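PDB 4L8E: glutathione S-transferase enzyme with thioredoxin-like domain from Xenorhabdus nematophila, which binds two glutathione molecules per subunit and probably catalyses glutathione-dependent reactions, as other members of the glutathione S-transferase family do. Local coordinates for residues Glu163-Tyr168 with Gln203-Glu208; Thr173-Thr178 with Pro211-Trp216; Glu47-Pro52 with Thr110-Ser115. One frame throughout, in Å; residues are numbered along the deposited sequence.

Interaction 1: Glu163-Tyr168 with Gln203-Glu208; sequences ESQRLY and QKINLE
Y168 and Q203 meet at their polar ends: the phenol donates a hydrogen bond from OH to Q203 OE1, 2.7 Å away. OE1 takes it on a lone pair, in the plane of the carbonyl, with a C=O...O angle of 143°. Ring and amide planes are well inclined to each other, and OE1 lies at the ring edge. I205 covers one face of the same ring. Its CG2 sits 4.1 Å from the ring centroid and only 4° off the normal, a CH-pi contact, while CG1 comes within 3.8 Å of Y168 CE1. With CG1 beside the backbone N (chi1 -78°), both branches can serve the ring; CD1 lies against Y168 CD1 as well and reaches S164 CB and, at 4.0 Å, Q165 CG. A beta-branched isoleucine suits this place, since one branch covers the ring while the other touches both ring and helix. This is the all-helical half of the glutathione S-transferase fold, where the loop preceding helix 211-221 lies against helix 154-175. At the solvent edge the contact turns polar: Q165 NE2 donates to a water 2.7 Å away, which in turn donates to K204 O. In the second shell, Q203 NE2 is hydrogen-bonded to W196 O and H143 NE2, so the amide that receives the phenol is gripped at both ends; W196 and H143 each line a glutathione pocket. S164 returns its hydroxyl to Y160 O of its own helix. R166 faces another way, clasping E163 side-on with NE and NH2 and using NH1 to reach N76 of the second subunit.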
loop_
_atom_site.group_PDB
_atom_site.type_symbol
_atom_site.label_atom_id
_atom_site.label_comp_id
_atom_site.label_asym_id
_atom_site.label_seq_id
_atom_site.Cartn_x
_atom_site.Cartn_y
_atom_site.Cartn_z
ATOM N N GLU A 163 -11.152 12.107 -7.102
ATOM C CA GLU A 163 -10.246 11.475 -6.141
ATOM C C GLU A 163 -8.812 11.934 -6.355
ATOM O O GLU A 163 -8.089 12.156 -5.394
ATOM C CB GLU A 163 -10.367 9.947 -6.216
ATOM C CG GLU A 163 -9.373 9.155 -5.340
ATOM C CD GLU A 163 -9.485 9.420 -3.848
ATOM O OE1 GLU A 163 -10.504 10.007 -3.363
ATOM O OE2 GLU A 163 -8.526 9.026 -3.141
ATOM N N SER A 164 -8.410 12.107 -7.617
ATOM C CA SER A 164 -7.069 12.603 -7.914
ATOM C C SER A 164 -6.903 13.988 -7.290
ATOM O O SER A 164 -5.873 14.284 -6.682
ATOM C CB SER A 164 -6.840 12.674 -9.423
ATOM O OG SER A 164 -6.848 11.364 -9.980
ATOM N N GLN A 165 -7.910 14.833 -7.434
ATOM C CA GLN A 165 -7.876 16.174 -6.841
ATOM C C GLN A 165 -7.738 16.092 -5.318
ATOM O O GLN A 165 -6.972 16.842 -4.708
ATOM C CB GLN A 165 -9.115 16.963 -7.244
ATOM C CG GLN A 165 -9.069 17.326 -8.731
ATOM C CD GLN A 165 -10.377 17.831 -9.278
ATOM O OE1 GLN A 165 -11.422 17.735 -8.638
ATOM N NE2 GLN A 165 -10.325 18.386 -10.469
ATOM N N ARG A 166 -8.484 15.184 -4.701
ATOM C CA ARG A 166 -8.426 15.032 -3.242
ATOM C C ARG A 166 -7.031 14.642 -2.772
ATOM O O ARG A 166 -6.518 15.149 -1.770
ATOM C CB ARG A 166 -9.407 13.972 -2.765
ATOM C CG ARG A 166 -9.599 13.940 -1.252
ATOM C CD ARG A 166 -10.372 12.711 -0.802
ATOM N NE ARG A 166 -9.599 11.508 -1.005
ATOM C CZ ARG A 166 -8.611 11.092 -0.216
ATOM N NH1 ARG A 166 -8.336 11.735 0.920
ATOM N NH2 ARG A 166 -7.921 9.990 -0.545
ATOM N N LEU A 167 -6.451 13.699 -3.481
ATOM C CA LEU A 167 -5.102 13.223 -3.187
ATOM C C LEU A 167 -4.040 14.303 -3.320
ATOM O O LEU A 167 -3.148 14.427 -2.447
ATOM C CB LEU A 167 -4.785 12.035 -4.098
ATOM C CG LEU A 167 -5.545 10.771 -3.706
ATOM C CD1 LEU A 167 -5.548 9.792 -4.866
ATOM C CD2 LEU A 167 -4.962 10.115 -2.478
ATOM N N TYR A 168 -4.117 15.099 -4.389
ATOM C CA TYR A 168 -3.176 16.202 -4.554
ATOM C C TYR A 168 -3.361 17.247 -3.451
ATOM O O TYR A 168 -2.409 17.862 -2.993
ATOM C CB TYR A 168 -3.266 16.831 -5.954
ATOM C CG TYR A 168 -2.370 16.122 -6.971
ATOM C CD1 TYR A 168 -2.817 14.999 -7.660
ATOM C CD2 TYR A 168 -1.077 16.564 -7.223
ATOM C CE1 TYR A 168 -2.013 14.341 -8.564
ATOM C CE2 TYR A 168 -0.270 15.915 -8.135
ATOM C CZ TYR A 168 -0.738 14.808 -8.800
ATOM O OH TYR A 168 0.092 14.188 -9.691
ATOM N N GLN A 203 -2.695 13.129 -15.782
ATOM C CA GLN A 203 -3.823 12.948 -14.876
ATOM C C GLN A 203 -4.804 14.104 -14.992
ATOM O O GLN A 203 -5.817 14.142 -14.306
ATOM C CB GLN A 203 -3.321 12.846 -13.442
ATOM C CG GLN A 203 -2.492 11.597 -13.155
ATOM C CD GLN A 203 -1.386 11.821 -12.156
ATOM O OE1 GLN A 203 -1.399 12.789 -11.401
ATOM N NE2 GLN A 203 -0.410 10.927 -12.140
ATOM N N LYS A 204 -4.499 15.045 -15.887
ATOM C CA LYS A 204 -5.320 16.228 -16.098
ATOM C C LYS A 204 -5.455 17.063 -14.824
ATOM O O LYS A 204 -6.471 17.750 -14.620
ATOM C CB LYS A 204 -6.699 15.851 -16.633
ATOM C CG LYS A 204 -6.660 15.111 -17.948
ATOM C CD LYS A 204 -8.056 14.689 -18.361
ATOM C CE LYS A 204 -8.207 14.626 -19.862
ATOM N NZ LYS A 204 -7.407 13.529 -20.452
ATOM N N ILE A 205 -4.421 17.019 -13.994
ATOM C CA ILE A 205 -4.354 17.821 -12.785
ATOM C C ILE A 205 -3.773 19.219 -13.067
ATOM O O ILE A 205 -2.733 19.353 -13.712
ATOM C CB ILE A 205 -3.515 17.095 -11.717
ATOM C CG1 ILE A 205 -4.328 15.980 -11.049
ATOM C CG2 ILE A 205 -2.963 18.059 -10.669
ATOM C CD1 ILE A 205 -5.452 16.487 -10.153
ATOM N N ASN A 206 -4.445 20.254 -12.581
ATOM C CA ASN A 206 -3.918 21.619 -12.653
ATOM C C ASN A 206 -2.998 21.873 -11.481
ATOM O O ASN A 206 -3.435 22.095 -10.351
ATOM C CB ASN A 206 -5.035 22.663 -12.654
ATOM C CG ASN A 206 -4.502 24.096 -12.743
ATOM O OD1 ASN A 206 -3.303 24.315 -12.914
ATOM N ND2 ASN A 206 -5.389 25.064 -12.617
ATOM N N LEU A 207 -1.708 21.845 -11.760
ATOM C CA LEU A 207 -0.720 21.924 -10.706
ATOM C C LEU A 207 -0.681 23.284 -10.027
ATOM O O LEU A 207 -0.167 23.413 -8.913
ATOM C CB LEU A 207 0.643 21.570 -11.279
ATOM C CG LEU A 207 1.711 21.256 -10.260
ATOM C CD1 LEU A 207 1.321 20.061 -9.413
ATOM C CD2 LEU A 207 3.019 21.024 -11.008
ATOM N N GLU A 208 -1.236 24.299 -10.684
ATOM C CA GLU A 208 -1.348 25.611 -10.079
ATOM C C GLU A 208 -2.277 25.591 -8.866
ATOM O O GLU A 208 -2.199 26.469 -8.016
ATOM C CB GLU A 208 -1.839 26.637 -11.106
ATOM C CG GLU A 208 -0.930 26.761 -12.321
ATOM C CD GLU A 208 0.492 27.187 -11.963
ATOM O OE1 GLU A 208 0.661 28.276 -11.377
ATOM O OE2 GLU A 208 1.440 26.433 -12.272
HETATM O O HOH W 1 -8.507 17.677 -12.304
#

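Interaction 2: Thr173-Thr178 with Pro211-Trp216; sequences TQLEKT and PAVKKW
L175 lays its two methyl groups over the indole face of W216, joining the C-terminal part of helix 154-175 to the start of helix 211-221 within the helical domain of the glutathione S-transferase fold. This is the tight part. L175 CD1 stands 3.9 Å from the centroid of the five-membered ring, 22° off its normal, in a CH-pi contact, while CD2 comes to 3.6 Å from W216 CD1. The indole is presented this way because its CG lies anti to the backbone N (chi1 169°), and a forked leucine can use both tips on so broad a face. Beside it, the small A212 lets the backbones come close: L175 CB and A212 CB touch at 3.9 Å. V213 adds a looser contact through CG2. Toward solvent the packing thins. E176 offers the aliphatic part of its chain, CG lying 4.0 Å from A212 CB; the residue is exposed, which suits its charge. The buried indole has a polar group to satisfy, and helix 188-197 supplies the partner: W216 NE1 is hydrogen-bonded to D190 OD1.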
loop_
_atom_site.group_PDB
_atom_site.type_symbol
_atom_site.label_atom_id
_atom_site.label_comp_id
_atom_site.label_asym_id
_atom_site.label_seq_id
_atom_site.Cartn_x
_atom_site.Cartn_y
_atom_site.Cartn_z
ATOM N N THR A 173 -1.293 19.869 1.245
ATOM C CA THR A 173 -1.482 20.270 2.636
ATOM C C THR A 173 -0.286 19.831 3.490
ATOM O O THR A 173 0.197 20.602 4.316
ATOM C CB THR A 173 -2.828 19.752 3.166
ATOM O OG1 THR A 173 -3.875 20.467 2.505
ATOM C CG2 THR A 173 -2.958 19.962 4.665
ATOM N N GLN A 174 0.203 18.609 3.295
ATOM C CA GLN A 174 1.361 18.172 4.059
ATOM C C GLN A 174 2.623 18.940 3.671
ATOM O O GLN A 174 3.432 19.289 4.537
ATOM C CB GLN A 174 1.567 16.665 3.920
ATOM C CG GLN A 174 2.719 16.116 4.765
ATOM C CD GLN A 174 2.578 16.420 6.246
ATOM O OE1 GLN A 174 1.544 16.155 6.831
ATOM N NE2 GLN A 174 3.627 16.981 6.857
ATOM N N LEU A 175 2.800 19.199 2.377
ATOM C CA LEU A 175 4.032 19.835 1.906
ATOM C C LEU A 175 4.055 21.340 2.243
ATOM O O LEU A 175 5.096 22.010 2.124
ATOM C CB LEU A 175 4.231 19.572 0.399
ATOM C CG LEU A 175 4.539 18.105 0.044
ATOM C CD1 LEU A 175 4.479 17.925 -1.462
ATOM C CD2 LEU A 175 5.899 17.705 0.582
ATOM N N GLU A 176 2.905 21.891 2.650
ATOM C CA GLU A 176 2.868 23.228 3.240
ATOM C C GLU A 176 3.466 23.244 4.630
ATOM O O GLU A 176 3.865 24.299 5.127
ATOM C CB GLU A 176 1.427 23.734 3.337
ATOM C CG GLU A 176 0.833 24.140 2.010
ATOM C CD GLU A 176 -0.634 24.544 2.136
ATOM O OE1 GLU A 176 -1.156 25.163 1.194
ATOM O OE2 GLU A 176 -1.251 24.225 3.177
ATOM N N LYS A 177 3.507 22.090 5.278
ATOM C CA LYS A 177 3.886 22.025 6.684
ATOM C C LYS A 177 5.337 21.624 6.851
ATOM O O LYS A 177 6.012 22.100 7.750
ATOM C CB LYS A 177 3.031 21.003 7.420
ATOM C CG LYS A 177 1.573 21.346 7.457
ATOM C CD LYS A 177 0.793 20.321 8.257
ATOM C CE LYS A 177 -0.686 20.596 8.170
ATOM N NZ LYS A 177 -1.393 19.886 9.253
ATOM N N THR A 178 5.784 20.721 5.992
ATOM C CA THR A 178 7.127 20.160 6.057
ATOM C C THR A 178 7.772 20.191 4.679
ATOM O O THR A 178 7.098 20.022 3.673
ATOM C CB THR A 178 7.103 18.680 6.572
ATOM O OG1 THR A 178 6.234 17.871 5.766
ATOM C CG2 THR A 178 6.625 18.588 8.018
ATOM N N PRO A 211 0.352 24.576 -5.117
ATOM C CA PRO A 211 1.643 25.267 -5.268
ATOM C C PRO A 211 2.775 24.611 -4.476
ATOM O O PRO A 211 3.920 24.650 -4.946
ATOM C CB PRO A 211 1.363 26.690 -4.780
ATOM C CG PRO A 211 0.074 26.637 -4.066
ATOM C CD PRO A 211 -0.688 25.449 -4.538
ATOM N N ALA A 212 2.476 24.020 -3.316
ATOM C CA ALA A 212 3.506 23.332 -2.558
ATOM C C ALA A 212 3.963 22.081 -3.273
ATOM O O ALA A 212 5.141 21.741 -3.227
ATOM C CB ALA A 212 3.027 22.987 -1.156
ATOM N N VAL A 213 3.036 21.382 -3.920
ATOM C CA VAL A 213 3.405 20.209 -4.725
ATOM C C VAL A 213 4.303 20.644 -5.889
ATOM O O VAL A 213 5.316 19.988 -6.185
ATOM C CB VAL A 213 2.160 19.455 -5.280
ATOM C CG1 VAL A 213 2.589 18.243 -6.118
ATOM C CG2 VAL A 213 1.251 18.976 -4.137
ATOM N N LYS A 214 3.929 21.736 -6.548
ATOM C CA LYS A 214 4.717 22.266 -7.660
ATOM C C LYS A 214 6.157 22.569 -7.223
ATOM O O LYS A 214 7.118 22.192 -7.902
ATOM C CB LYS A 214 4.061 23.522 -8.250
ATOM C CG LYS A 214 4.795 24.058 -9.460
ATOM C CD LYS A 214 4.135 25.271 -10.068
ATOM C CE LYS A 214 4.934 25.790 -11.272
ATOM N NZ LYS A 214 4.157 26.809 -12.001
ATOM N N LYS A 215 6.324 23.263 -6.103
ATOM C CA LYS A 215 7.686 23.565 -5.641
ATOM C C LYS A 215 8.469 22.311 -5.272
ATOM O O LYS A 215 9.667 22.216 -5.549
ATOM C CB LYS A 215 7.689 24.570 -4.481
ATOM C CG LYS A 215 7.191 25.955 -4.851
ATOM C CD LYS A 215 7.528 26.957 -3.764
ATOM C CE LYS A 215 6.996 28.358 -4.075
ATOM N NZ LYS A 215 5.497 28.415 -4.167
ATOM N N TRP A 216 7.796 21.333 -4.656
ATOM C CA TRP A 216 8.438 20.081 -4.262
ATOM C C TRP A 216 8.847 19.276 -5.506
ATOM O O TRP A 216 9.942 18.718 -5.546
ATOM C CB TRP A 216 7.485 19.345 -3.317
ATOM C CG TRP A 216 7.781 17.939 -2.960
ATOM C CD1 TRP A 216 8.473 17.491 -1.872
ATOM C CD2 TRP A 216 7.319 16.776 -3.650
ATOM N NE1 TRP A 216 8.486 16.123 -1.853
ATOM C CE2 TRP A 216 7.783 15.658 -2.936
ATOM C CE3 TRP A 216 6.559 16.574 -4.808
ATOM C CZ2 TRP A 216 7.536 14.352 -3.358
ATOM C CZ3 TRP A 216 6.309 15.269 -5.216
ATOM C CH2 TRP A 216 6.789 14.184 -4.490
#

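Interaction 3: Glu47-Pro52 with Thr110-Ser115; sequences EEVGLP and TGRFLS
E48 crosses the ring of F113 at about a right angle, its CB approaching F113 CE2 obliquely at 3.5 Å. The bent glutamate chain leaves carboxylate and ring planes 58° apart and sends the charge past the ring to R223, whose NE forms a salt bridge with OE2. Its methylenes thus pack while its acid end stays paired. V49 slides past F113 in the opposite direction, with CG2 near the ring plane, at the edge, 3.9 Å from CE2. The same methyl lies 4.0 Å from R112 CB, where the two side chains again run past each other. V49 has two conformers, and these contacts belong to the one described. Its other branch, CG1, meets T110 CG2 tip to tip at 4.2 Å, and L51 CD2 crosses to that threonine methyl at the same separation. Threonine suits the place because it divides its labour: OG1, between the backbone N and the carbonyl carbon (chi1 62°), accepts from R112 N at 3.2 Å in an ST turn and is also bonded to L106 O, leaving the methyl to face V49 and L51. R112 doubles back so that F113 CE2 lies over one face of its guanidinium. Two glycines, G50 and G111, take up positive phi as their helices end, and the touching backbones run nearly antiparallel. Such a meeting of the end of helix 37-49 with the connection between helices 99-110 and 118-145 belongs to the glutathione S-transferase fold, in which that connection links the thioredoxin-like domain to the helical domain.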
loop_
_atom_site.group_PDB
_atom_site.type_symbol
_atom_site.label_atom_id
_atom_site.label_comp_id
_atom_site.label_asym_id
_atom_site.label_seq_id
_atom_site.Cartn_x
_atom_site.Cartn_y
_atom_site.Cartn_z
ATOM N N GLU A 47 19.921 4.901 -7.670
ATOM C CA GLU A 47 20.777 5.972 -8.152
ATOM C C GLU A 47 21.197 6.955 -7.034
ATOM O O GLU A 47 22.317 7.474 -7.048
ATOM C CB GLU A 47 20.110 6.725 -9.290
ATOM C CG GLU A 47 19.997 5.919 -10.599
ATOM C CD GLU A 47 21.335 5.565 -11.243
ATOM O OE1 GLU A 47 22.307 6.339 -11.115
ATOM O OE2 GLU A 47 21.383 4.519 -11.942
ATOM N N GLU A 48 20.296 7.196 -6.082
ATOM C CA GLU A 48 20.631 8.019 -4.911
ATOM C C GLU A 48 21.734 7.377 -4.064
ATOM O O GLU A 48 22.658 8.057 -3.608
ATOM C CB GLU A 48 19.395 8.251 -4.031
ATOM C CG GLU A 48 18.327 9.125 -4.637
ATOM C CD GLU A 48 18.651 10.625 -4.628
ATOM O OE1 GLU A 48 19.732 11.062 -4.143
ATOM O OE2 GLU A 48 17.794 11.389 -5.131
ATOM N N VAL A 49 21.658 6.066 -3.864
ATOM C CA VAL A 49 22.615 5.399 -2.996
ATOM C C VAL A 49 23.891 5.018 -3.743
ATOM O O VAL A 49 24.961 4.961 -3.152
ATOM C CB VAL A 49 21.996 4.151 -2.350
ATOM C CG1 VAL A 49 23.046 3.367 -1.599
ATOM C CG2 VAL A 49 20.887 4.550 -1.429
ATOM N N GLY A 50 23.773 4.771 -5.045
ATOM C CA GLY A 50 24.911 4.297 -5.828
ATOM C C GLY A 50 25.157 2.812 -5.647
ATOM O O GLY A 50 26.298 2.341 -5.759
ATOM N N LEU A 51 24.088 2.076 -5.358
ATOM C CA LEU A 51 24.177 0.636 -5.168
ATOM C C LEU A 51 24.178 -0.004 -6.548
ATOM O O LEU A 51 23.295 0.281 -7.352
ATOM C CB LEU A 51 22.949 0.167 -4.378
ATOM C CG LEU A 51 22.999 -1.143 -3.620
ATOM C CD1 LEU A 51 24.090 -1.124 -2.562
ATOM C CD2 LEU A 51 21.635 -1.384 -2.990
ATOM N N PRO A 52 25.173 -0.855 -6.842
ATOM C CA PRO A 52 25.152 -1.482 -8.170
ATOM C C PRO A 52 23.923 -2.327 -8.411
ATOM O O PRO A 52 23.469 -3.058 -7.514
ATOM C CB PRO A 52 26.400 -2.370 -8.167
ATOM C CG PRO A 52 27.251 -1.872 -7.078
ATOM C CD PRO A 52 26.337 -1.284 -6.049
ATOM N N THR A 110 20.662 -0.506 3.455
ATOM C CA THR A 110 21.671 0.532 3.242
ATOM C C THR A 110 21.747 1.556 4.371
ATOM O O THR A 110 22.738 2.275 4.476
ATOM C CB THR A 110 21.381 1.325 1.980
ATOM O OG1 THR A 110 20.113 1.990 2.124
ATOM C CG2 THR A 110 21.346 0.397 0.750
ATOM N N GLY A 111 20.692 1.636 5.175
ATOM C CA GLY A 111 20.569 2.648 6.211
ATOM C C GLY A 111 20.320 4.054 5.668
ATOM O O GLY A 111 20.536 5.036 6.381
ATOM N N ARG A 112 19.851 4.140 4.421
ATOM C CA ARG A 112 19.618 5.414 3.737
ATOM C C ARG A 112 18.149 5.662 3.439
ATOM O O ARG A 112 17.406 4.746 3.164
ATOM C CB ARG A 112 20.408 5.455 2.412
ATOM C CG ARG A 112 21.888 5.134 2.551
ATOM C CD ARG A 112 22.685 6.289 3.084
ATOM N NE ARG A 112 22.284 7.567 2.510
ATOM C CZ ARG A 112 22.739 8.079 1.370
ATOM N NH1 ARG A 112 22.285 9.259 0.966
ATOM N NH2 ARG A 112 23.637 7.430 0.637
ATOM N N PHE A 113 17.763 6.935 3.483
ATOM C CA PHE A 113 16.447 7.414 3.044
ATOM C C PHE A 113 15.271 6.922 3.885
ATOM O O PHE A 113 14.124 6.926 3.447
ATOM C CB PHE A 113 16.260 7.224 1.528
ATOM C CG PHE A 113 17.296 7.964 0.746
ATOM C CD1 PHE A 113 17.287 9.347 0.691
ATOM C CD2 PHE A 113 18.345 7.286 0.150
ATOM C CE1 PHE A 113 18.274 10.032 0.033
ATOM C CE2 PHE A 113 19.371 7.972 -0.518
ATOM C CZ PHE A 113 19.337 9.337 -0.586
ATOM N N LEU A 114 15.569 6.569 5.133
ATOM C CA LEU A 114 14.529 6.235 6.093
ATOM C C LEU A 114 15.160 6.359 7.459
ATOM O O LEU A 114 16.230 5.788 7.740
ATOM C CB LEU A 114 14.025 4.815 5.874
ATOM C CG LEU A 114 12.937 4.339 6.820
ATOM C CD1 LEU A 114 11.662 5.124 6.591
ATOM C CD2 LEU A 114 12.672 2.883 6.609
ATOM N N SER A 115 14.543 7.163 8.305
ATOM C CA SER A 115 15.132 7.456 9.583
ATOM C C SER A 115 15.184 6.217 10.475
ATOM O O SER A 115 14.346 5.319 10.337
ATOM C CB SER A 115 14.318 8.545 10.265
ATOM O OG SER A 115 14.856 8.826 11.544
#

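Interactions 1 and 2 both use helix 154-175 and touch each other: E208 OE2 bridges to K214 NZ at 2.8 Å, and L207 packs on V213 and K214. Together they tie the loop before helix 211-221 and the start of that helix to helix 154-175. Interaction 1 is the buried one and mixes a hydrogen bond with apolar packing near the glutathione pockets; interaction 2 is partly buried and has no hydrogen bond between its segments. Interaction 3 is a surface contact, its centre about 30 Å from that of interaction 1 and across the centre of the chain. It joins helix 37-49 to the interdomain connection through aliphatic groups and an aromatic ring, with E48 paired to R223.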